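Local coordinates for protein Rab GDP dissociation inhibitor alpha (Naegleria fowleri, PDB 6C87) that probably binds prenylated Rab GTPases in their GDP-bound form, slows their release of GDP and draws them off membranes, as other Rab GDP dissociation inhibitors do, at residues Ala325-Ile330 / Ser349-Val354. Residues are numbered along the deposited sequence; the frame is centred on the assembly and turned at random.
Sequences AKSSQI and SFTHHV
Lys326 and Ser349 meet in a mixed beta sheet, where strand 328-332 begins and its antiparallel neighbour 343-349 finishes, and the contact illustrates how a short 3-10 turn can pack on the residues leading into the neighbouring strand. The hydroxyl of Ser349 gives its proton to the carbonyl of Lys326, Ser349 OG to Lys326 O 2.5 Å, approaching at a C=O...OG angle of 138° and tilted 17° from the carbonyl plane. The same OG lies above the middle of the Phe350 ring and receives a long, weak but nearly straight bond from Thr351 N, so one serine joins the incoming loop to the 3-10 turn.

Beside this polar link the aliphatic part of Lys326 packs on Phe350 and Thr351. With CG beside the backbone N (chi1 -61°), CD of Lys326 reaches CG2 of Thr351 at 3.5 Å, the two side chains crossing at roughly a right angle. CD of Lys326 also meets the Phe350 ring slantwise, 3.6 Å from CE2, before the bent chain carries NZ away; Tyr360 packs against this ring edge-to-face.

On the other flank, His352 turns its ring edge to Ser327, whose OG lies close to the ring plane, 3.6 Å from CE1. Tyr236 packs edge-to-face with the imidazole. The Ser327 hydroxyl is held by Glu115 N of the adjoining parallel strand 111-121, which links the residues leading into strand 328-332 to a third strand. A single water completes the join, 2.5 Å from Ser327 OG and 2.7 Å from Thr351 OG1.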
loop_
_atom_site.group_PDB
_atom_site.type_symbol
_atom_site.label_atom_id
_atom_site.label_comp_id
_atom_site.label_asym_id
_atom_site.label_seq_id
_atom_site.Cartn_x
_atom_site.Cartn_y
_atom_site.Cartn_z
ATOM N N ALA A 325 10.344 -33.089 -26.527
ATOM C CA ALA A 325 10.671 -31.822 -25.888
ATOM C C ALA A 325 12.151 -31.777 -25.507
ATOM O O ALA A 325 12.704 -32.750 -24.981
ATOM C CB ALA A 325 9.793 -31.617 -24.651
ATOM N N LYS A 326 12.799 -30.650 -25.804
ATOM C CA LYS A 326 14.202 -30.455 -25.474
ATOM C C LYS A 326 14.402 -29.753 -24.132
ATOM O O LYS A 326 15.547 -29.577 -23.699
ATOM C CB LYS A 326 14.888 -29.681 -26.603
ATOM C CG LYS A 326 14.843 -30.434 -27.923
ATOM C CD LYS A 326 15.422 -29.613 -29.061
ATOM C CE LYS A 326 14.526 -29.694 -30.270
ATOM N NZ LYS A 326 13.165 -29.150 -29.983
ATOM N N SER A 327 13.325 -29.323 -23.485
ATOM C CA SER A 327 13.344 -28.834 -22.113
ATOM C C SER A 327 11.940 -29.018 -21.561
ATOM O O SER A 327 10.960 -28.905 -22.304
ATOM C CB SER A 327 13.770 -27.360 -22.019
ATOM O OG SER A 327 12.939 -26.498 -22.793
ATOM N N SER A 328 11.839 -29.318 -20.266
ATOM C CA SER A 328 10.526 -29.682 -19.756
ATOM C C SER A 328 10.476 -29.595 -18.239
ATOM O O SER A 328 11.450 -29.899 -17.547
ATOM C CB SER A 328 10.134 -31.092 -20.208
ATOM O OG SER A 328 8.763 -31.325 -19.963
ATOM N N GLN A 329 9.308 -29.194 -17.742
ATOM C CA GLN A 329 8.925 -29.330 -16.343
ATOM C C GLN A 329 8.057 -30.579 -16.200
ATOM O O GLN A 329 7.113 -30.770 -16.977
ATOM C CB GLN A 329 8.153 -28.093 -15.878
ATOM C CG GLN A 329 7.654 -28.152 -14.442
ATOM C CD GLN A 329 8.742 -27.844 -13.429
ATOM O OE1 GLN A 329 9.665 -28.633 -13.231
ATOM N NE2 GLN A 329 8.621 -26.698 -12.760
ATOM N N ILE A 330 8.368 -31.421 -15.209
ATOM C CA ILE A 330 7.624 -32.654 -14.948
ATOM C C ILE A 330 7.336 -32.751 -13.456
ATOM O O ILE A 330 8.270 -32.834 -12.650
ATOM C CB ILE A 330 8.396 -33.900 -15.412
ATOM C CG1 ILE A 330 9.036 -33.665 -16.785
ATOM C CG2 ILE A 330 7.458 -35.105 -15.454
ATOM C CD1 ILE A 330 9.883 -34.801 -17.260
ATOM N N SER A 349 18.710 -28.873 -21.865
ATOM C CA SER A 349 19.543 -29.496 -22.883
ATOM C C SER A 349 20.376 -28.434 -23.600
ATOM O O SER A 349 20.550 -27.314 -23.103
ATOM C CB SER A 349 18.665 -30.267 -23.880
ATOM O OG SER A 349 17.863 -29.358 -24.615
ATOM N N PHE A 350 20.869 -28.799 -24.784
ATOM C CA PHE A 350 21.598 -27.877 -25.645
ATOM C C PHE A 350 20.803 -26.610 -25.927
ATOM O O PHE A 350 21.395 -25.556 -26.177
ATOM C CB PHE A 350 21.962 -28.582 -26.962
ATOM C CG PHE A 350 20.872 -29.514 -27.494
ATOM C CD1 PHE A 350 20.741 -30.820 -27.010
ATOM C CD2 PHE A 350 19.990 -29.089 -28.490
ATOM C CE1 PHE A 350 19.749 -31.670 -27.487
ATOM C CE2 PHE A 350 18.993 -29.947 -28.980
ATOM C CZ PHE A 350 18.878 -31.241 -28.473
ATOM N N THR A 351 19.466 -26.683 -25.882
ATOM C CA THR A 351 18.651 -25.519 -26.221
ATOM C C THR A 351 18.806 -24.389 -25.216
ATOM O O THR A 351 18.506 -23.237 -25.551
ATOM C CB THR A 351 17.161 -25.882 -26.357
ATOM O OG1 THR A 351 16.684 -26.517 -25.163
ATOM C CG2 THR A 351 16.926 -26.768 -27.566
ATOM N N HIS A 352 19.260 -24.685 -24.000
ATOM C CA HIS A 352 19.636 -23.645 -23.056
ATOM C C HIS A 352 21.147 -23.552 -22.882
ATOM O O HIS A 352 21.617 -22.841 -21.988
ATOM C CB HIS A 352 18.942 -23.882 -21.714
ATOM C CG HIS A 352 17.477 -23.567 -21.736
ATOM N ND1 HIS A 352 16.512 -24.516 -22.010
ATOM C CD2 HIS A 352 16.815 -22.395 -21.576
ATOM C CE1 HIS A 352 15.319 -23.949 -21.976
ATOM N NE2 HIS A 352 15.474 -22.662 -21.720
ATOM N N HIS A 353 21.912 -24.228 -23.749
ATOM C CA HIS A 353 23.375 -24.252 -23.705
ATOM C C HIS A 353 23.894 -24.691 -22.339
ATOM O O HIS A 353 24.824 -24.102 -21.784
ATOM C CB HIS A 353 23.978 -22.907 -24.096
ATOM C CG HIS A 353 23.896 -22.624 -25.556
ATOM N ND1 HIS A 353 22.957 -21.775 -26.096
ATOM C CD2 HIS A 353 24.595 -23.128 -26.598
ATOM C CE1 HIS A 353 23.107 -21.737 -27.409
ATOM N NE2 HIS A 353 24.089 -22.557 -27.739
ATOM N N VAL A 354 23.267 -25.720 -21.778
ATOM C CA VAL A 354 23.775 -26.367 -20.575
ATOM C C VAL A 354 24.334 -27.761 -20.846
ATOM O O VAL A 354 24.911 -28.369 -19.928
ATOM C CB VAL A 354 22.706 -26.403 -19.463
ATOM C CG1 VAL A 354 22.272 -24.974 -19.135
ATOM C CG2 VAL A 354 21.496 -27.249 -19.889
HETATM O O HOH W 1 14.091 -25.828 -24.930
#